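PDB 6WM6: extracellular solute-binding protein, family 5 from Chelativorans sp., which binds EDTA and other aminopolycarboxylates in the periplasm, probably handing them on to an ABC transporter. Local coordinates for residues A[86-89]-A[90-94]; A[554-557]-A[558-561]. One frame throughout, in Å; residues are numbered along the deposited sequence.

Starting from the N terminus, contact 1 comes first: strand 85-87 turns over at residues 88-92 and runs back as strand 93-95, so residues 86-94 close a small hairpin. The chain then travels through the rest of the protein before contact 2 rounds a short 3-10 turn around 556-558 and enters strand 560-561, close to the C terminus. The two are in series, neither nested nor crossed, yet they meet in space with centres about 16 Å apart. Tyr554 makes the junction: its hydroxyl end rests against Pro89, its CE2 lies near Gln88 OE1, and its CB packs on Met86. The C-terminal region thus lies against the early hairpin.

Contact 1 of 2, residues A[86-89]-A[90-94]; sequences MVQP and DFTLK
Met86 and Lys94 face each other as an antiparallel hydrogen-bonded pair, Met86 N giving to Lys94 O at 3.0 Å and Lys94 N to Met86 O, with Val87 and Leu93 following as a non-hydrogen-bonded pair. Beyond them the chain reverses through a type I turn from Gln88 to Phe91, closed by Phe91 N to Gln88 O at 2.8 Å; just beyond the turn, Gln88 N bonds to Thr92 O at 2.9 Å. The Gln88 side chain folds back toward strand 85-87. It is bent (chi2 -63°), which brings NE2 above the plane of the Met86 carbonyl for a nearly straight bond to Met86 O of 3.0 Å. Lys94 N comes to the same oxygen from the opposite face, so two donors grip it. The bent Gln88 chain also lies over Lys94, NE2 being 3.6 Å from Lys94 CB, while the rest of the lysine runs out extended. On the other face of the hairpin, Val87 splits its branches: CG2 meets Leu93 CD2 at 3.6 Å, and CG1 approaches the Phe91 ring obliquely, near CD1. At the tip, Asp90 OD1 takes Thr92 OG1 at 2.7 Å on its syn side and the Thr92 backbone N at longer range, both from one face of the carboxylate; the second bond makes an Asx turn. These bonds hold the carboxylate against the turn and fix the threonine hydroxyl. Outside the hairpin, Asn546 ND2 donates to Val87 O. Phe91 takes a left-handed backbone conformation (phi 72°), a place more often filled by glycine, and the whole is a 3:5 beta hairpin with a type I turn and a G1 beta bulge.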
ATOM      1  N   MET A  86       9.750  -8.808   6.733  1.00 15.72           N
ATOM      2  CA  MET A  86       8.396  -8.321   6.968  1.00 15.06           C
ATOM      3  C   MET A  86       8.428  -6.879   7.426  1.00 15.55           C
ATOM      4  O   MET A  86       9.263  -6.484   8.254  1.00 16.27           O
ATOM      5  CB  MET A  86       7.711  -9.186   8.010  1.00 16.74           C
ATOM      6  CG  MET A  86       6.268  -8.799   8.317  1.00 17.24           C
ATOM      7  SD  MET A  86       5.215  -8.646   6.860  1.00 16.85           S
ATOM      8  CE  MET A  86       5.601 -10.175   5.991  1.00 18.26           C
ATOM      9  N   VAL A  87       7.517  -6.086   6.871  1.00 14.28           N
ATOM     10  CA  VAL A  87       7.396  -4.681   7.252  1.00 15.75           C
ATOM     11  C   VAL A  87       6.745  -4.564   8.618  1.00 14.29           C
ATOM     12  O   VAL A  87       5.699  -5.186   8.871  1.00 16.08           O
ATOM     13  CB  VAL A  87       6.590  -3.905   6.204  1.00 16.00           C
ATOM     14  CG1 VAL A  87       6.645  -2.410   6.525  1.00 18.25           C
ATOM     15  CG2 VAL A  87       7.116  -4.163   4.784  1.00 18.97           C
ATOM     16  N   GLN A  88       7.361  -3.790   9.487  1.00 14.45           N
ATOM     17  CA  GLN A  88       6.976  -3.615  10.878  1.00 14.39           C
ATOM     18  C   GLN A  88       6.253  -2.290  11.073  1.00 14.63           C
ATOM     19  O   GLN A  88       6.282  -1.410  10.203  1.00 14.66           O
ATOM     20  CB  GLN A  88       8.232  -3.613  11.769  1.00 15.04           C
ATOM     21  CG  GLN A  88       9.135  -4.823  11.594  1.00 14.98           C
ATOM     22  CD  GLN A  88       8.444  -6.089  11.991  1.00 16.22           C
ATOM     23  OE1 GLN A  88       8.110  -6.276  13.180  1.00 18.33           O
ATOM     24  NE2 GLN A  88       8.188  -6.962  11.040  1.00 17.41           N
ATOM     25  N   PRO A  89       5.647  -2.077  12.243  1.00 14.23           N
ATOM     26  CA  PRO A  89       4.835  -0.861  12.411  1.00 13.59           C
ATOM     27  C   PRO A  89       5.617   0.423  12.327  1.00 15.22           C
ATOM     28  O   PRO A  89       5.011   1.460  11.995  1.00 16.42           O
ATOM     29  CB  PRO A  89       4.154  -1.065  13.780  1.00 14.85           C
ATOM     30  CG  PRO A  89       3.988  -2.561  13.862  1.00 15.26           C
ATOM     31  CD  PRO A  89       5.261  -3.124  13.227  1.00 15.37           C
ATOM     32  N   ASP A  90       6.917   0.403  12.637  1.00 15.46           N
ATOM     33  CA  ASP A  90       7.767   1.583  12.484  1.00 15.75           C
ATOM     34  C   ASP A  90       8.292   1.745  11.060  1.00 16.37           C
ATOM     35  O   ASP A  90       9.142   2.609  10.828  1.00 17.89           O
ATOM     36  CB  ASP A  90       8.909   1.540  13.505  1.00 17.32           C
ATOM     37  CG  ASP A  90       9.799   0.325  13.359  1.00 19.49           C
ATOM     38  OD1 ASP A  90       9.622  -0.484  12.443  1.00 19.02           O
ATOM     39  OD2 ASP A  90      10.741   0.197  14.200  1.00 22.35           O
ATOM     40  N   PHE A  91       7.781   0.966  10.110  1.00 15.86           N
ATOM     41  CA  PHE A  91       8.084   1.040   8.674  1.00 16.14           C
ATOM     42  C   PHE A  91       9.482   0.521   8.348  1.00 18.56           C
ATOM     43  O   PHE A  91      10.012   0.801   7.267  1.00 21.26           O
ATOM     44  CB  PHE A  91       7.834   2.432   8.088  1.00 18.07           C
ATOM     45  CG  PHE A  91       7.320   2.433   6.658  1.00 16.67           C
ATOM     46  CD1 PHE A  91       6.405   1.505   6.195  1.00 19.82           C
ATOM     47  CD2 PHE A  91       7.726   3.416   5.795  1.00 19.82           C
ATOM     48  CE1 PHE A  91       5.914   1.561   4.881  1.00 19.05           C
ATOM     49  CE2 PHE A  91       7.239   3.468   4.487  1.00 19.97           C
ATOM     50  CZ  PHE A  91       6.349   2.553   4.045  1.00 19.03           C
ATOM     51  N   THR A  92      10.083  -0.262   9.233  1.00 16.35           N
ATOM     52  CA  THR A  92      11.339  -0.944   8.968  1.00 16.38           C
ATOM     53  C   THR A  92      11.056  -2.363   8.486  1.00 16.68           C
ATOM     54  O   THR A  92       9.961  -2.906   8.662  1.00 17.13           O
ATOM     55  CB  THR A  92      12.241  -0.993  10.197  1.00 19.41           C
ATOM     56  OG1 THR A  92      11.656  -1.771  11.232  1.00 20.34           O
ATOM     57  CG2 THR A  92      12.528   0.419  10.726  1.00 22.20           C
ATOM     58  N   LEU A  93      12.057  -2.958   7.851  1.00 16.86           N
ATOM     59  CA  LEU A  93      12.018  -4.355   7.448  1.00 16.95           C
ATOM     60  C   LEU A  93      12.755  -5.195   8.472  1.00 19.62           C
ATOM     61  O   LEU A  93      13.893  -4.880   8.838  1.00 23.32           O
ATOM     62  CB  LEU A  93      12.690  -4.526   6.081  1.00 19.18           C
ATOM     63  CG  LEU A  93      11.874  -4.068   4.895  1.00 19.29           C
ATOM     64  CD1 LEU A  93      12.724  -4.015   3.628  1.00 22.74           C
ATOM     65  CD2 LEU A  93      10.675  -4.963   4.666  1.00 21.28           C
ATOM     66  N   LYS A  94      12.112  -6.243   8.949  1.00 16.02           N
ATOM     67  CA  LYS A  94      12.699  -7.167   9.919  1.00 16.44           C
ATOM     68  C   LYS A  94      12.860  -8.525   9.263  1.00 15.89           C
ATOM     69  O   LYS A  94      11.885  -9.111   8.760  1.00 16.77           O
ATOM     70  CB  LYS A  94      11.817  -7.296  11.160  1.00 18.65           C
ATOM     71  CG  LYS A  94      12.394  -8.210  12.221  1.00 20.03           C
ATOM     72  CD  LYS A  94      11.383  -8.462  13.348  1.00 27.28           C
ATOM     73  CE  LYS A  94      11.932  -9.413  14.395  1.00 42.90           C
ATOM     74  NZ  LYS A  94      11.166  -9.297  15.672  1.00 59.03           N
TER

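Contact 2 of 2, residues A[554-557]-A[558-561]; sequences YNTA and EWGL. With EDO (1,2-ethanediol), chain G.
Asn555 grips the side chains of Glu558 and Trp559, at the end of the turn, with both ends of its amide. From OD1 it accepts the indole NE1 of Trp559 at 3.0 Å, the donor standing above the carbonyl plane and the bond rather bent at 137°; from ND2 it gives to Glu558 OE1, also 3.0 Å away, which it meets from above the carboxylate plane. Its chi1 of 72° sets CG between the backbone N and the carbonyl carbon, from where the amide reaches both partners, nearly perpendicular to the indole and to the carboxylate. ND2 has a second partner in Asn542 O. The backbone beneath winds as a 3-10 turn, with Glu558 N bonded to Asn555 O and Trp559 N to Thr556 O. The tight part is the indole: Thr556 CG2 sits over the six-membered ring, 3.7 Å from its centroid and almost on the normal, a CH-pi contact. Substituting an alanine for Trp559 would probably open a gap beside the Thr556 methyl and leave Asn555 OD1 without its indole donor. Away from the indole the contact is looser. An ethanediol, probably from the crystallisation liquor, meets the amides at the start of the turn, taking Thr556 N and Thr556 OG1 on its O1, the latter at 2.8 Å, and Ala557 N on its O2. At the exit a water bridges Thr556 O and Trp559 O at 2.7 and 2.6 Å, linking the turn to the chain leaving it. Beyond the tryptophan that chain becomes strand 560-561, which pairs antiparallel with strand 540-541 through Gly560 and Leu541, while Glu558 O is held by Asn542 ND2 and Leu561 bonds to the backbone of Gly45.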
ATOM      1  N   TYR A 554       0.482  -8.996   9.998  1.00 15.16           N
ATOM      2  CA  TYR A 554       1.911  -9.307   9.897  1.00 14.78           C
ATOM      3  C   TYR A 554       2.415 -10.256  10.971  1.00 15.90           C
ATOM      4  O   TYR A 554       3.488 -10.862  10.771  1.00 17.37           O
ATOM      5  CB  TYR A 554       2.757  -8.029   9.930  1.00 15.11           C
ATOM      6  CG  TYR A 554       3.020  -7.437  11.302  1.00 14.74           C
ATOM      7  CD1 TYR A 554       1.996  -6.916  12.086  1.00 15.35           C
ATOM      8  CD2 TYR A 554       4.327  -7.385  11.808  1.00 15.47           C
ATOM      9  CE1 TYR A 554       2.261  -6.380  13.344  1.00 15.16           C
ATOM     10  CE2 TYR A 554       4.582  -6.835  13.069  1.00 15.28           C
ATOM     11  CZ  TYR A 554       3.544  -6.333  13.809  1.00 15.16           C
ATOM     12  OH  TYR A 554       3.782  -5.803  15.062  1.00 16.10           O
ATOM     13  N   ASN A 555       1.700 -10.413  12.085  1.00 15.05           N
ATOM     14  CA  ASN A 555       2.213 -11.189  13.227  1.00 15.09           C
ATOM     15  C   ASN A 555       1.155 -12.119  13.825  1.00 15.70           C
ATOM     16  O   ASN A 555       1.072 -12.274  15.047  1.00 16.10           O
ATOM     17  CB  ASN A 555       2.769 -10.276  14.318  1.00 15.63           C
ATOM     18  CG  ASN A 555       1.686  -9.542  15.043  1.00 15.73           C
ATOM     19  OD1 ASN A 555       0.640  -9.249  14.457  1.00 15.85           O
ATOM     20  ND2 ASN A 555       1.913  -9.221  16.310  1.00 16.66           N
ATOM     21  N   THR A 556       0.346 -12.780  12.995  1.00 14.97           N
ATOM     22  CA  THR A 556      -0.739 -13.602  13.518  1.00 15.41           C
ATOM     23  C   THR A 556      -0.257 -14.754  14.393  1.00 17.21           C
ATOM     24  O   THR A 556      -1.032 -15.230  15.232  1.00 17.02           O
ATOM     25  CB  THR A 556      -1.687 -14.164  12.445  1.00 15.94           C
ATOM     26  OG1 THR A 556      -1.007 -15.116  11.599  1.00 16.79           O
ATOM     27  CG2 THR A 556      -2.337 -13.055  11.623  1.00 16.75           C
ATOM     28  N   ALA A 557       0.991 -15.210  14.245  1.00 16.54           N
ATOM     29  CA  ALA A 557       1.490 -16.233  15.158  1.00 17.37           C
ATOM     30  C   ALA A 557       1.380 -15.804  16.609  1.00 18.85           C
ATOM     31  O   ALA A 557       1.334 -16.671  17.498  1.00 18.10           O
ATOM     32  CB  ALA A 557       2.949 -16.567  14.861  1.00 18.17           C
ATOM     33  N   GLU A 558       1.364 -14.496  16.874  1.00 16.86           N
ATOM     34  CA  GLU A 558       1.374 -13.975  18.226  1.00 16.77           C
ATOM     35  C   GLU A 558      -0.016 -13.650  18.757  1.00 17.28           C
ATOM     36  O   GLU A 558      -0.154 -13.416  19.959  1.00 18.28           O
ATOM     37  CB  GLU A 558       2.261 -12.736  18.298  1.00 17.80           C
ATOM     38  CG  GLU A 558       3.737 -13.031  17.960  1.00 20.07           C
ATOM     39  CD  GLU A 558       4.564 -11.832  17.516  1.00 25.51           C
ATOM     40  OE1 GLU A 558       4.156 -10.657  17.689  1.00 23.79           O
ATOM     41  OE2 GLU A 558       5.669 -12.063  16.963  1.00 26.83           O
ATOM     42  N   TRP A 559      -1.027 -13.620  17.910  1.00 16.05           N
ATOM     43  CA  TRP A 559      -2.366 -13.232  18.339  1.00 17.33           C
ATOM     44  C   TRP A 559      -2.959 -14.278  19.269  1.00 17.45           C
ATOM     45  O   TRP A 559      -2.852 -15.487  19.038  1.00 18.27           O
ATOM     46  CB  TRP A 559      -3.298 -13.131  17.144  1.00 15.76           C
ATOM     47  CG  TRP A 559      -3.055 -12.001  16.179  1.00 15.64           C
ATOM     48  CD1 TRP A 559      -2.015 -11.104  16.195  1.00 16.36           C
ATOM     49  CD2 TRP A 559      -3.872 -11.654  15.072  1.00 15.93           C
ATOM     50  NE1 TRP A 559      -2.146 -10.231  15.149  1.00 16.99           N
ATOM     51  CE2 TRP A 559      -3.273 -10.547  14.435  1.00 16.41           C
ATOM     52  CE3 TRP A 559      -5.047 -12.179  14.540  1.00 17.98           C
ATOM     53  CZ2 TRP A 559      -3.816  -9.961  13.304  1.00 17.51           C
ATOM     54  CZ3 TRP A 559      -5.601 -11.595  13.424  1.00 19.27           C
ATOM     55  CH2 TRP A 559      -4.984 -10.484  12.812  1.00 18.22           C
ATOM     56  N   GLY A 560      -3.656 -13.821  20.296  1.00 17.98           N
ATOM     57  CA  GLY A 560      -4.359 -14.744  21.176  1.00 17.44           C
ATOM     58  C   GLY A 560      -5.237 -13.985  22.131  1.00 18.58           C
ATOM     59  O   GLY A 560      -5.143 -12.760  22.235  1.00 19.04           O
ATOM     60  N   LEU A 561      -6.059 -14.736  22.862  1.00 18.22           N
ATOM     61  CA  LEU A 561      -6.986 -14.148  23.816  1.00 18.49           C
ATOM     62  C   LEU A 561      -6.385 -14.149  25.216  1.00 20.74           C
ATOM     63  O   LEU A 561      -5.777 -15.128  25.648  1.00 21.52           O
ATOM     64  CB  LEU A 561      -8.298 -14.943  23.834  1.00 21.11           C
ATOM     65  CG  LEU A 561      -9.061 -14.843  22.517  1.00 21.07           C
ATOM     66  CD1 LEU A 561     -10.172 -15.887  22.485  1.00 23.98           C
ATOM     67  CD2 LEU A 561      -9.660 -13.474  22.333  1.00 27.25           C
TER
HETATM   68  C1  EDO G 606       2.187 -13.768   9.824  1.00 23.86           C
HETATM   69  O1  EDO G 606       0.793 -13.594  10.069  1.00 17.92           O
HETATM   70  C2  EDO G 606       2.758 -14.885  10.705  1.00 24.93           C
HETATM   71  O2  EDO G 606       2.836 -14.499  12.108  1.00 18.69           O
HETATM   72  O   HOH W   1      -1.863 -17.009  17.143  1.00 18.30           O